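Kcn28 (Kitasatospora, PDB 6J31) adopts the two-domain GT-B fold, with a C-terminal domain related to that of erythromycin biosynthesis protein CIII, and holds (2E,2'E)-3,3'-(1,2-phenylene)di(prop-2-enoic acid) in a pocket. Local coordinates at residues R26-R31 with D388-Q393; D102-D107 with Y111-L116; G219-P224 with D258-L263; A296-T301 with V358-D363. All coordinates share one frame; numbering follows the deposited sequence.

Interaction 1: R26-R31 with D388-Q393; sequences RELVAR and DLIERQ
R31 and the acids D388 and E391 join helix 22-30 of the N-terminal domain to helix 382-391 at the chain's C-terminus, which packs on the N-terminal Rossmann-like domain, as the last helix does in many GT-B proteins. Where helix 22-30 ends, the R31 side chain runs out fully extended from CG to NE and carries its guanidinium across to the other helix. The D388 side chain crosses that of R31 at about a right angle, E391 more slantwise, and their carboxylate planes are turned 51° and 63° from the guanidinium plane. Both acids nevertheless place an oxygen close to that plane, and both use NH1: R31 NH1 to D388 OD1 is a salt bridge modelled at 2.5 Å, approached nearly end-on to the C-O bond, while E391 OE1 lies 2.9 Å from R31 NH1 and is met from above its own carboxylate plane. The other carboxylate oxygen, E391 OE2, bonds to H33 NE2. Deeper in, L28 and I390 cross at roughly a right angle with their CD1 methyls 4.0 Å apart; V35 and L186, on two strands of the sheet, pack against L28 and I390 respectively. E27, one helical turn back, completes the salt-bridge network and helps to hold the guanidinium's rotation from the NE side; its OE2 takes a nearly straight bond of 2.6 Å from R31 NE through its anti lone pair.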
loop_
_atom_site.group_PDB
_atom_site.type_symbol
_atom_site.label_atom_id
_atom_site.label_comp_id
_atom_site.label_asym_id
_atom_site.label_seq_id
_atom_site.Cartn_x
_atom_site.Cartn_y
_atom_site.Cartn_z
ATOM N N ARG A 26 -14.367 8.949 -3.075
ATOM C CA ARG A 26 -15.680 9.200 -2.493
ATOM C C ARG A 26 -15.855 10.673 -2.146
ATOM O O ARG A 26 -16.931 11.245 -2.360
ATOM C CB ARG A 26 -15.865 8.331 -1.254
ATOM C CG ARG A 26 -17.301 8.182 -0.815
ATOM C CD ARG A 26 -17.389 7.641 0.603
ATOM N NE ARG A 26 -16.663 6.382 0.750
ATOM C CZ ARG A 26 -17.051 5.225 0.224
ATOM N NH1 ARG A 26 -18.154 5.154 -0.506
ATOM N NH2 ARG A 26 -16.323 4.135 0.421
ATOM N N GLU A 27 -14.808 11.304 -1.606
ATOM C CA GLU A 27 -14.885 12.722 -1.272
ATOM C C GLU A 27 -15.031 13.585 -2.519
ATOM O O GLU A 27 -15.797 14.555 -2.522
ATOM C CB GLU A 27 -13.650 13.146 -0.475
ATOM C CG GLU A 27 -13.548 14.653 -0.250
ATOM C CD GLU A 27 -14.673 15.213 0.609
ATOM O OE1 GLU A 27 -15.291 14.442 1.378
ATOM O OE2 GLU A 27 -14.953 16.426 0.497
ATOM N N LEU A 28 -14.289 13.263 -3.582
ATOM C CA LEU A 28 -14.406 14.034 -4.818
ATOM C C LEU A 28 -15.799 13.903 -5.415
ATOM O O LEU A 28 -16.359 14.880 -5.925
ATOM C CB LEU A 28 -13.343 13.577 -5.818
ATOM C CG LEU A 28 -11.898 13.867 -5.405
ATOM C CD1 LEU A 28 -10.912 13.161 -6.322
ATOM C CD2 LEU A 28 -11.636 15.377 -5.381
ATOM N N VAL A 29 -16.386 12.707 -5.331
ATOM C CA VAL A 29 -17.758 12.519 -5.791
ATOM C C VAL A 29 -18.714 13.329 -4.931
ATOM O O VAL A 29 -19.611 14.011 -5.444
ATOM C CB VAL A 29 -18.121 11.023 -5.780
ATOM C CG1 VAL A 29 -19.618 10.836 -5.946
ATOM C CG2 VAL A 29 -17.353 10.281 -6.862
ATOM N N ALA A 30 -18.519 13.289 -3.611
ATOM C CA ALA A 30 -19.380 14.026 -2.696
ATOM C C ALA A 30 -19.314 15.529 -2.924
ATOM O O ALA A 30 -20.269 16.234 -2.590
ATOM C CB ALA A 30 -19.004 13.702 -1.250
ATOM N N ARG A 31 -18.223 16.035 -3.493
ATOM C CA ARG A 31 -18.103 17.460 -3.766
ATOM C C ARG A 31 -18.785 17.868 -5.061
ATOM O O ARG A 31 -18.637 19.020 -5.484
ATOM C CB ARG A 31 -16.630 17.865 -3.806
ATOM C CG ARG A 31 -15.938 17.731 -2.460
ATOM C CD ARG A 31 -14.573 18.385 -2.452
ATOM N NE ARG A 31 -13.894 18.135 -1.187
ATOM C CZ ARG A 31 -12.797 18.768 -0.789
ATOM N NH1 ARG A 31 -12.246 19.687 -1.570
ATOM N NH2 ARG A 31 -12.245 18.475 0.383
ATOM N N ASP A 388 -8.598 19.021 -1.949
ATOM C CA ASP A 388 -8.370 20.436 -2.238
ATOM C C ASP A 388 -7.256 20.622 -3.261
ATOM O O ASP A 388 -7.358 21.474 -4.151
ATOM C CB ASP A 388 -8.048 21.199 -0.955
ATOM C CG ASP A 388 -9.231 21.274 -0.006
ATOM O OD1 ASP A 388 -10.361 20.930 -0.421
ATOM O OD2 ASP A 388 -9.027 21.682 1.157
ATOM N N LEU A 389 -6.180 19.836 -3.151
ATOM C CA LEU A 389 -5.081 19.953 -4.105
ATOM C C LEU A 389 -5.511 19.537 -5.508
ATOM O O LEU A 389 -5.090 20.146 -6.499
ATOM C CB LEU A 389 -3.887 19.125 -3.637
ATOM C CG LEU A 389 -3.137 19.715 -2.445
ATOM C CD1 LEU A 389 -1.964 18.829 -2.056
ATOM C CD2 LEU A 389 -2.676 21.128 -2.771
ATOM N N ILE A 390 -6.342 18.501 -5.611
ATOM C CA ILE A 390 -6.830 18.061 -6.913
ATOM C C ILE A 390 -7.725 19.127 -7.535
ATOM O O ILE A 390 -7.670 19.380 -8.746
ATOM C CB ILE A 390 -7.558 16.712 -6.777
ATOM C CG1 ILE A 390 -6.564 15.606 -6.422
ATOM C CG2 ILE A 390 -8.289 16.365 -8.066
ATOM C CD1 ILE A 390 -7.194 14.407 -5.741
ATOM N N GLU A 391 -8.569 19.761 -6.724
ATOM C CA GLU A 391 -9.454 20.792 -7.247
ATOM C C GLU A 391 -8.695 22.009 -7.768
ATOM O O GLU A 391 -9.225 22.725 -8.621
ATOM C CB GLU A 391 -10.468 21.195 -6.177
ATOM C CG GLU A 391 -11.587 20.176 -6.037
ATOM C CD GLU A 391 -12.650 20.583 -5.042
ATOM O OE1 GLU A 391 -12.326 21.273 -4.051
ATOM O OE2 GLU A 391 -13.824 20.226 -5.271
ATOM N N ARG A 392 -7.468 22.250 -7.285
ATOM C CA ARG A 392 -6.653 23.343 -7.816
ATOM C C ARG A 392 -6.308 23.120 -9.280
ATOM O O ARG A 392 -6.034 24.082 -10.007
ATOM C CB ARG A 392 -5.357 23.485 -7.009
ATOM C CG ARG A 392 -5.509 24.013 -5.589
ATOM C CD ARG A 392 -5.734 25.520 -5.511
ATOM N NE ARG A 392 -4.651 26.275 -6.128
ATOM C CZ ARG A 392 -4.702 27.572 -6.426
ATOM N NH1 ARG A 392 -5.790 28.285 -6.163
ATOM N NH2 ARG A 392 -3.654 28.160 -6.998
ATOM N N GLN A 393 -6.295 21.860 -9.722
ATOM C CA GLN A 393 -6.009 21.524 -11.110
ATOM C C GLN A 393 -7.229 21.635 -12.015
ATOM O O GLN A 393 -7.079 21.556 -13.239
ATOM C CB GLN A 393 -5.443 20.105 -11.201
ATOM C CG GLN A 393 -4.043 19.964 -10.638
ATOM C CD GLN A 393 -3.088 20.976 -11.225
ATOM O OE1 GLN A 393 -3.050 21.178 -12.438
ATOM N NE2 GLN A 393 -2.320 21.634 -10.364
#

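Interaction 2: D102-D107 with Y111-L116; sequences DVFLYD and YPARVL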
loop_
_atom_site.group_PDB
_atom_site.type_symbol
_atom_site.label_atom_id
_atom_site.label_comp_id
_atom_site.label_asym_id
_atom_site.label_seq_id
_atom_site.Cartn_x
_atom_site.Cartn_y
_atom_site.Cartn_z
ATOM N N ASP A 102 -10.885 16.621 -17.170
ATOM C CA ASP A 102 -10.147 17.828 -16.812
ATOM C C ASP A 102 -8.807 17.503 -16.167
ATOM O O ASP A 102 -7.868 18.301 -16.257
ATOM C CB ASP A 102 -10.991 18.702 -15.888
ATOM C CG ASP A 102 -12.215 19.250 -16.581
ATOM O OD1 ASP A 102 -12.049 19.838 -17.670
ATOM O OD2 ASP A 102 -13.335 19.089 -16.050
ATOM N N VAL A 103 -8.706 16.359 -15.495
ATOM C CA VAL A 103 -7.459 15.943 -14.872
ATOM C C VAL A 103 -7.453 14.424 -14.794
ATOM O O VAL A 103 -8.498 13.786 -14.634
ATOM C CB VAL A 103 -7.283 16.598 -13.480
ATOM C CG1 VAL A 103 -8.427 16.215 -12.563
ATOM C CG2 VAL A 103 -5.948 16.215 -12.863
ATOM N N PHE A 104 -6.263 13.847 -14.921
ATOM C CA PHE A 104 -6.044 12.416 -14.760
ATOM C C PHE A 104 -5.391 12.167 -13.406
ATOM O O PHE A 104 -4.304 12.686 -13.135
ATOM C CB PHE A 104 -5.147 11.866 -15.870
ATOM C CG PHE A 104 -5.889 11.389 -17.077
ATOM C CD1 PHE A 104 -6.642 10.228 -17.027
ATOM C CD2 PHE A 104 -5.818 12.089 -18.271
ATOM C CE1 PHE A 104 -7.322 9.777 -18.141
ATOM C CE2 PHE A 104 -6.495 11.639 -19.393
ATOM C CZ PHE A 104 -7.249 10.484 -19.324
ATOM N N LEU A 105 -6.055 11.383 -12.563
ATOM C CA LEU A 105 -5.462 10.853 -11.342
ATOM C C LEU A 105 -5.066 9.411 -11.615
ATOM O O LEU A 105 -5.854 8.656 -12.191
ATOM C CB LEU A 105 -6.445 10.900 -10.169
ATOM C CG LEU A 105 -7.129 12.214 -9.797
ATOM C CD1 LEU A 105 -7.941 12.028 -8.510
ATOM C CD2 LEU A 105 -6.137 13.363 -9.675
ATOM N N TYR A 106 -3.856 9.026 -11.220
ATOM C CA TYR A 106 -3.412 7.674 -11.521
ATOM C C TYR A 106 -2.552 7.097 -10.404
ATOM O O TYR A 106 -1.658 7.764 -9.881
ATOM C CB TYR A 106 -2.645 7.634 -12.852
ATOM C CG TYR A 106 -1.349 8.416 -12.857
ATOM C CD1 TYR A 106 -1.341 9.795 -13.031
ATOM C CD2 TYR A 106 -0.129 7.766 -12.710
ATOM C CE1 TYR A 106 -0.150 10.504 -13.041
ATOM C CE2 TYR A 106 1.056 8.464 -12.718
ATOM C CZ TYR A 106 1.042 9.830 -12.880
ATOM O OH TYR A 106 2.234 10.508 -12.887
ATOM N N ASP A 107 -2.811 5.836 -10.082
ATOM C CA ASP A 107 -1.954 5.076 -9.192
ATOM C C ASP A 107 -0.564 4.924 -9.815
ATOM O O ASP A 107 -0.380 5.108 -11.019
ATOM C CB ASP A 107 -2.583 3.708 -8.930
ATOM C CG ASP A 107 -1.680 2.789 -8.152
ATOM O OD1 ASP A 107 -1.602 2.936 -6.916
ATOM O OD2 ASP A 107 -1.008 1.955 -8.791
ATOM N N TYR A 111 0.663 4.565 -14.658
ATOM C CA TYR A 111 1.390 5.635 -15.329
ATOM C C TYR A 111 1.097 5.760 -16.828
ATOM O O TYR A 111 1.367 6.829 -17.386
ATOM C CB TYR A 111 2.900 5.470 -15.106
ATOM C CG TYR A 111 3.437 4.130 -15.536
ATOM C CD1 TYR A 111 3.909 3.928 -16.830
ATOM C CD2 TYR A 111 3.462 3.059 -14.652
ATOM C CE1 TYR A 111 4.397 2.689 -17.229
ATOM C CE2 TYR A 111 3.944 1.824 -15.040
ATOM C CZ TYR A 111 4.407 1.643 -16.326
ATOM O OH TYR A 111 4.877 0.406 -16.694
ATOM N N PRO A 112 0.574 4.745 -17.537
ATOM C CA PRO A 112 0.119 5.019 -18.912
ATOM C C PRO A 112 -0.911 6.131 -18.985
ATOM O O PRO A 112 -1.013 6.795 -20.024
ATOM C CB PRO A 112 -0.463 3.675 -19.371
ATOM C CG PRO A 112 0.359 2.685 -18.660
ATOM C CD PRO A 112 0.583 3.285 -17.288
ATOM N N ALA A 113 -1.656 6.376 -17.905
ATOM C CA ALA A 113 -2.562 7.516 -17.887
ATOM C C ALA A 113 -1.806 8.831 -18.020
ATOM O O ALA A 113 -2.315 9.775 -18.634
ATOM C CB ALA A 113 -3.400 7.504 -16.606
ATOM N N ARG A 114 -0.594 8.917 -17.464
ATOM C CA ARG A 114 0.198 10.131 -17.644
ATOM C C ARG A 114 0.613 10.310 -19.099
ATOM O O ARG A 114 0.576 11.429 -19.626
ATOM C CB ARG A 114 1.434 10.105 -16.751
ATOM C CG ARG A 114 2.343 11.301 -16.951
ATOM C CD ARG A 114 3.638 11.159 -16.169
ATOM N NE ARG A 114 4.466 12.355 -16.287
ATOM C CZ ARG A 114 5.705 12.468 -15.817
ATOM N NH1 ARG A 114 6.291 11.449 -15.203
ATOM N NH2 ARG A 114 6.361 13.608 -15.970
ATOM N N VAL A 115 0.990 9.215 -19.768
ATOM C CA VAL A 115 1.324 9.295 -21.188
ATOM C C VAL A 115 0.136 9.833 -21.964
ATOM O O VAL A 115 0.275 10.709 -22.826
ATOM C CB VAL A 115 1.762 7.915 -21.716
ATOM C CG1 VAL A 115 1.995 7.966 -23.226
ATOM C CG2 VAL A 115 3.003 7.421 -20.983
ATOM N N LEU A 116 -1.058 9.339 -21.637
ATOM C CA LEU A 116 -2.272 9.825 -22.272
ATOM C C LEU A 116 -2.485 11.302 -21.960
ATOM O O LEU A 116 -2.820 12.095 -22.849
ATOM C CB LEU A 116 -3.453 8.984 -21.786
ATOM C CG LEU A 116 -4.647 8.717 -22.699
ATOM C CD1 LEU A 116 -5.954 8.637 -21.923
ATOM C CD2 LEU A 116 -4.721 9.701 -23.850
#
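Y106 has CG in the crowded position between its backbone N and carbonyl carbon (chi1 64°), and R114 has CG anti to the backbone N (chi1 177°); together these torsions bring the tyrosine ring beside the root of the arginine. The pair belongs to the beta-alpha-beta unit of strand 103-107, helix 112-120 and strand 124-128 in the N-terminal Rossmann-like domain, in which helix and strand run nearly antiparallel with segment axes 8.4 Å apart. R114 CB sits over one face of the Y106 ring, 4.3 Å from its centroid, in a CH-pi contact. Beyond it the extended arginine chain passes the phenol, with CD 3.6 Å from Y106 OH, and carries NH1 on to weak hydrogen bonds with the carbonyls of D177 and L181. Closer to the strand, the small A113 packs with its CB 3.8 Å from Y106 CB. The D107 side chain lies about 6 Å from the bound ligand; its OD2 accepts from L109 N and its OD1 bonds to H17 ND1, both residues of the ligand pocket. Towards the other end of the strand the F104 ring has the A113 carbonyl oxygen over the rim of one face, and its tip presses tightly on the helix, with F104 CZ 3.4 Å from L116 CD1.

Interaction 3: G219-P224 with D258-L263; sequences GDWKRP and DWHLVL
The chain between the two Rossmann-like domains of the GT-B fold, leaving strand 205-207 of one sheet for strand 229-234 of the other, lays W221 and P224 against strand 259-264 of the C-terminal sheet. From this strand H260 and V262, two residues apart, both reach toward the connecting segment. The P224 and H260 side chains cross at about a right angle, and the proline CG lies over the centre of one imidazole face: P224 CG is 3.9 Å from the H260 ring centroid and only 8° off the ring normal, a CH-pi contact with the methylene almost equally far from most of the ring atoms. The tryptophan approaches with the benzo part of its indole. H260 CD2 lies at the edge of that ring system, near its plane, 4.2 Å from W221 CZ2. Polar ends are gathered by E282 on the neighbouring strand 281-284: its OE1 bonds to H260 NE2 and its OE2 to W221 NE1, so one carboxylate helps to set the rotation of both rings. With W221 CG anti to its backbone N (chi1 -169°), the indole points at the strand and meets V262 coming from the opposite direction, the closest approach being 3.5 Å between W221 CZ2 and V262 CG2.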
loop_
_atom_site.group_PDB
_atom_site.type_symbol
_atom_site.label_atom_id
_atom_site.label_comp_id
_atom_site.label_asym_id
_atom_site.label_seq_id
_atom_site.Cartn_x
_atom_site.Cartn_y
_atom_site.Cartn_z
ATOM N N GLY A 219 -18.265 -5.314 11.149
ATOM C CA GLY A 219 -18.512 -6.031 12.379
ATOM C C GLY A 219 -17.665 -5.499 13.523
ATOM O O GLY A 219 -16.631 -4.856 13.331
ATOM N N ASP A 220 -18.115 -5.782 14.743
ATOM C CA ASP A 220 -17.421 -5.340 15.940
ATOM C C ASP A 220 -16.827 -6.553 16.644
ATOM O O ASP A 220 -17.413 -7.636 16.641
ATOM C CB ASP A 220 -18.381 -4.592 16.867
ATOM C CG ASP A 220 -17.680 -3.574 17.744
ATOM O OD1 ASP A 220 -16.795 -3.968 18.533
ATOM O OD2 ASP A 220 -18.007 -2.373 17.635
ATOM N N TRP A 221 -15.664 -6.373 17.256
ATOM C CA TRP A 221 -14.993 -7.452 17.968
ATOM C C TRP A 221 -14.756 -7.040 19.413
ATOM O O TRP A 221 -14.119 -6.015 19.670
ATOM C CB TRP A 221 -13.673 -7.811 17.281
ATOM C CG TRP A 221 -13.047 -9.073 17.780
ATOM C CD1 TRP A 221 -13.255 -10.336 17.297
ATOM C CD2 TRP A 221 -12.123 -9.205 18.863
ATOM N NE1 TRP A 221 -12.508 -11.243 18.011
ATOM C CE2 TRP A 221 -11.806 -10.573 18.979
ATOM C CE3 TRP A 221 -11.531 -8.298 19.747
ATOM C CZ2 TRP A 221 -10.925 -11.056 19.944
ATOM C CZ3 TRP A 221 -10.655 -8.778 20.702
ATOM C CH2 TRP A 221 -10.359 -10.144 20.793
ATOM N N LYS A 222 -15.280 -7.826 20.348
ATOM C CA LYS A 222 -15.154 -7.549 21.773
ATOM C C LYS A 222 -14.125 -8.487 22.395
ATOM O O LYS A 222 -14.105 -9.689 22.105
ATOM C CB LYS A 222 -16.508 -7.660 22.479
ATOM C CG LYS A 222 -17.452 -6.500 22.134
ATOM C CD LYS A 222 -16.809 -5.129 22.409
ATOM C CE LYS A 222 -16.788 -4.784 23.899
ATOM N NZ LYS A 222 -16.085 -3.490 24.175
ATOM N N ARG A 223 -13.263 -7.919 23.234
ATOM C CA ARG A 223 -12.246 -8.697 23.925
ATOM C C ARG A 223 -12.894 -9.754 24.812
ATOM O O ARG A 223 -13.791 -9.426 25.601
ATOM C CB ARG A 223 -11.381 -7.797 24.797
ATOM C CG ARG A 223 -10.307 -8.544 25.562
ATOM C CD ARG A 223 -9.397 -7.596 26.304
ATOM N NE ARG A 223 -10.142 -6.972 27.397
ATOM C CZ ARG A 223 -10.236 -7.475 28.624
ATOM N NH1 ARG A 223 -9.652 -8.626 28.918
ATOM N NH2 ARG A 223 -10.939 -6.842 29.555
ATOM N N PRO A 224 -12.490 -11.018 24.712
ATOM C CA PRO A 224 -13.082 -12.047 25.575
ATOM C C PRO A 224 -12.774 -11.746 27.035
ATOM O O PRO A 224 -11.639 -11.421 27.392
ATOM C CB PRO A 224 -12.397 -13.337 25.108
ATOM C CG PRO A 224 -11.857 -13.024 23.752
ATOM C CD PRO A 224 -11.478 -11.578 23.802
ATOM N N ASP A 258 -3.599 -15.077 30.065
ATOM C CA ASP A 258 -3.932 -13.675 30.308
ATOM C C ASP A 258 -3.841 -12.937 28.979
ATOM O O ASP A 258 -4.351 -11.821 28.839
ATOM C CB ASP A 258 -3.014 -13.028 31.352
ATOM C CG ASP A 258 -3.009 -13.778 32.664
ATOM O OD1 ASP A 258 -4.032 -14.419 32.981
ATOM O OD2 ASP A 258 -1.980 -13.731 33.372
ATOM N N TRP A 259 -3.207 -13.570 27.998
ATOM C CA TRP A 259 -3.140 -13.070 26.635
ATOM C C TRP A 259 -4.136 -13.849 25.794
ATOM O O TRP A 259 -4.323 -15.052 26.001
ATOM C CB TRP A 259 -1.737 -13.232 26.039
ATOM C CG TRP A 259 -0.776 -12.128 26.337
ATOM C CD1 TRP A 259 -0.044 -11.961 27.474
ATOM C CD2 TRP A 259 -0.420 -11.048 25.467
ATOM N NE1 TRP A 259 0.737 -10.836 27.373
ATOM C CE2 TRP A 259 0.525 -10.257 26.150
ATOM C CE3 TRP A 259 -0.814 -10.667 24.181
ATOM C CZ2 TRP A 259 1.082 -9.110 25.588
ATOM C CZ3 TRP A 259 -0.261 -9.530 23.627
ATOM C CH2 TRP A 259 0.675 -8.765 24.329
ATOM N N HIS A 260 -4.778 -13.169 24.852
ATOM C CA HIS A 260 -5.618 -13.837 23.870
ATOM C C HIS A 260 -5.072 -13.551 22.483
ATOM O O HIS A 260 -4.864 -12.388 22.119
ATOM C CB HIS A 260 -7.082 -13.408 23.958
ATOM C CG HIS A 260 -7.985 -14.222 23.086
ATOM N ND1 HIS A 260 -8.420 -15.482 23.439
ATOM C CD2 HIS A 260 -8.509 -13.973 21.863
ATOM C CE1 HIS A 260 -9.187 -15.965 22.478
ATOM N NE2 HIS A 260 -9.256 -15.070 21.510
ATOM N N LEU A 261 -4.837 -14.613 21.720
ATOM C CA LEU A 261 -4.275 -14.517 20.382
ATOM C C LEU A 261 -5.382 -14.627 19.344
ATOM O O LEU A 261 -6.184 -15.566 19.378
ATOM C CB LEU A 261 -3.232 -15.614 20.162
ATOM C CG LEU A 261 -2.875 -15.985 18.722
ATOM C CD1 LEU A 261 -2.278 -14.802 17.987
ATOM C CD2 LEU A 261 -1.907 -17.151 18.717
ATOM N N VAL A 262 -5.426 -13.661 18.431
ATOM C CA VAL A 262 -6.286 -13.707 17.255
ATOM C C VAL A 262 -5.365 -13.945 16.071
ATOM O O VAL A 262 -4.619 -13.047 15.664
ATOM C CB VAL A 262 -7.098 -12.418 17.070
ATOM C CG1 VAL A 262 -7.864 -12.468 15.750
ATOM C CG2 VAL A 262 -8.039 -12.195 18.242
ATOM N N LEU A 263 -5.411 -15.147 15.521
ATOM C CA LEU A 263 -4.473 -15.580 14.494
ATOM C C LEU A 263 -5.204 -15.610 13.158
ATOM O O LEU A 263 -6.060 -16.470 12.930
ATOM C CB LEU A 263 -3.895 -16.950 14.852
ATOM C CG LEU A 263 -2.902 -17.596 13.887
ATOM C CD1 LEU A 263 -1.918 -16.573 13.358
ATOM C CD2 LEU A 263 -2.166 -18.737 14.578
#

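Interaction 4: A296-T301 with V358-D363; sequences ADVFVT and VELASD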
loop_
_atom_site.group_PDB
_atom_site.type_symbol
_atom_site.label_atom_id
_atom_site.label_comp_id
_atom_site.label_asym_id
_atom_site.label_seq_id
_atom_site.Cartn_x
_atom_site.Cartn_y
_atom_site.Cartn_z
ATOM N N ALA A 296 -6.472 -4.485 20.540
ATOM C CA ALA A 296 -5.191 -5.173 20.508
ATOM C C ALA A 296 -4.134 -4.463 21.349
ATOM O O ALA A 296 -4.112 -3.233 21.465
ATOM C CB ALA A 296 -4.697 -5.308 19.067
ATOM N N ASP A 297 -3.240 -5.265 21.927
ATOM C CA ASP A 297 -2.073 -4.751 22.627
ATOM C C ASP A 297 -0.787 -4.905 21.826
ATOM O O ASP A 297 0.194 -4.216 22.122
ATOM C CB ASP A 297 -1.923 -5.452 23.985
ATOM C CG ASP A 297 -3.110 -5.197 24.906
ATOM O OD1 ASP A 297 -3.185 -4.091 25.481
ATOM O OD2 ASP A 297 -3.970 -6.092 25.056
ATOM N N VAL A 298 -0.772 -5.784 20.825
ATOM C CA VAL A 298 0.355 -5.921 19.912
ATOM C C VAL A 298 -0.179 -6.448 18.589
ATOM O O VAL A 298 -1.226 -7.098 18.539
ATOM C CB VAL A 298 1.473 -6.833 20.478
ATOM C CG1 VAL A 298 1.068 -8.281 20.402
ATOM C CG2 VAL A 298 2.775 -6.610 19.722
ATOM N N PHE A 299 0.535 -6.139 17.510
ATOM C CA PHE A 299 0.119 -6.471 16.154
ATOM C C PHE A 299 1.321 -7.038 15.415
ATOM O O PHE A 299 2.343 -6.360 15.285
ATOM C CB PHE A 299 -0.436 -5.223 15.454
ATOM C CG PHE A 299 -0.870 -5.442 14.030
ATOM C CD1 PHE A 299 -1.282 -6.684 13.584
ATOM C CD2 PHE A 299 -0.880 -4.381 13.138
ATOM C CE1 PHE A 299 -1.685 -6.866 12.271
ATOM C CE2 PHE A 299 -1.283 -4.554 11.826
ATOM C CZ PHE A 299 -1.686 -5.797 11.391
ATOM N N VAL A 300 1.213 -8.279 14.951
ATOM C CA VAL A 300 2.280 -8.924 14.191
ATOM C C VAL A 300 1.890 -8.924 12.718
ATOM O O VAL A 300 0.884 -9.535 12.337
ATOM C CB VAL A 300 2.548 -10.353 14.687
ATOM C CG1 VAL A 300 3.750 -10.936 13.960
ATOM C CG2 VAL A 300 2.752 -10.372 16.191
ATOM N N THR A 301 2.685 -8.246 11.888
ATOM C CA THR A 301 2.367 -8.043 10.481
ATOM C C THR A 301 3.633 -8.202 9.648
ATOM O O THR A 301 4.748 -8.197 10.176
ATOM C CB THR A 301 1.746 -6.657 10.238
ATOM O OG1 THR A 301 1.583 -6.435 8.831
ATOM C CG2 THR A 301 2.637 -5.567 10.822
ATOM N N VAL A 358 5.790 -9.414 24.706
ATOM C CA VAL A 358 5.506 -9.003 26.080
ATOM C C VAL A 358 6.172 -7.666 26.400
ATOM O O VAL A 358 5.596 -6.823 27.099
ATOM C CB VAL A 358 5.912 -10.113 27.071
ATOM C CG1 VAL A 358 7.417 -10.371 27.039
ATOM C CG2 VAL A 358 5.446 -9.767 28.477
ATOM N N GLU A 359 7.399 -7.456 25.916
ATOM C CA GLU A 359 8.108 -6.211 26.195
ATOM C C GLU A 359 7.438 -5.028 25.504
ATOM O O GLU A 359 7.254 -3.966 26.108
ATOM C CB GLU A 359 9.567 -6.337 25.766
ATOM C CG GLU A 359 10.448 -7.014 26.799
ATOM C CD GLU A 359 11.607 -7.767 26.173
ATOM O OE1 GLU A 359 12.078 -7.344 25.094
ATOM O OE2 GLU A 359 12.044 -8.779 26.762
ATOM N N LEU A 360 7.074 -5.195 24.231
ATOM C CA LEU A 360 6.442 -4.109 23.486
ATOM C C LEU A 360 5.131 -3.675 24.129
ATOM O O LEU A 360 4.842 -2.475 24.220
ATOM C CB LEU A 360 6.210 -4.542 22.040
ATOM C CG LEU A 360 6.756 -3.655 20.927
ATOM C CD1 LEU A 360 8.211 -3.341 21.178
ATOM C CD2 LEU A 360 6.596 -4.362 19.604
ATOM N N ALA A 361 4.322 -4.637 24.583
ATOM C CA ALA A 361 2.997 -4.309 25.097
ATOM C C ALA A 361 3.053 -3.633 26.462
ATOM O O ALA A 361 2.123 -2.902 26.823
ATOM C CB ALA A 361 2.138 -5.569 25.172
ATOM N N SER A 362 4.111 -3.871 27.236
ATOM C CA SER A 362 4.217 -3.356 28.594
ATOM C C SER A 362 5.022 -2.065 28.701
ATOM O O SER A 362 4.975 -1.413 29.751
ATOM C CB SER A 362 4.836 -4.417 29.510
ATOM O OG SER A 362 6.111 -4.815 29.035
ATOM N N ASP A 363 5.751 -1.686 27.663
ATOM C CA ASP A 363 6.628 -0.520 27.720
ATOM C C ASP A 363 5.811 0.767 27.678
ATOM O O ASP A 363 5.178 1.046 26.653
ATOM C CB ASP A 363 7.617 -0.564 26.556
ATOM C CG ASP A 363 8.705 0.489 26.657
ATOM O OD1 ASP A 363 8.527 1.503 27.367
ATOM O OD2 ASP A 363 9.754 0.296 26.010
HETATM O O HOH W 1 -0.871 -2.945 26.709
#
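A361 sets its methyl group against the carbonyl and CB of D297, with A361 CB 3.9 Å from D297 O and 4.2 Å from D297 CB. This brings the last turn of helix 350-362 close to the point where the chain enters strand 298-301, the two CA atoms lying 5.7 Å apart. One residue on in the strand and one back in the helix, the apolar contact is looser: V298 CG2 and L360 CD2 are 4.4 Å apart, and L360 also packs on P317 and V319. The strand belongs to the parallel sheet of the C-terminal Rossmann-like domain of this GT-B protein, and the helix packs against that sheet. Polar atoms are joined through solvent. A water donates to D297 OD1 at 2.9 Å and to the carbonyl of A361, while the other aspartate oxygen, OD2, accepts from V230 N on strand 229-234, so both carboxylate oxygens have a partner. Where the helix ends, S362 OG turns back to donate to V358 O, 2.8 Å away.

Interactions 1 and 2 lie in the N-terminal domain and interactions 3 and 4 in the C-terminal one, with centres 38 to 43 Å apart between the pairs. Interaction 2 is wholly buried and rests on apolar and ring contacts; the others are only partly buried and add charges, ring-to-carboxylate bonds or a bridging water. Each pair is continuous: L105 CD1 of interaction 2 packs on L28 and I390 of interaction 1, and the W259 ring of interaction 3 lies against V298 and A361 of interaction 4. Two contacts, 2 and 4, set a helix on a parallel sheet, whereas 1 pairs two helices and 3 fastens a connecting loop to a strand. Along the chain, the loop closed by interaction 1 contains the other three.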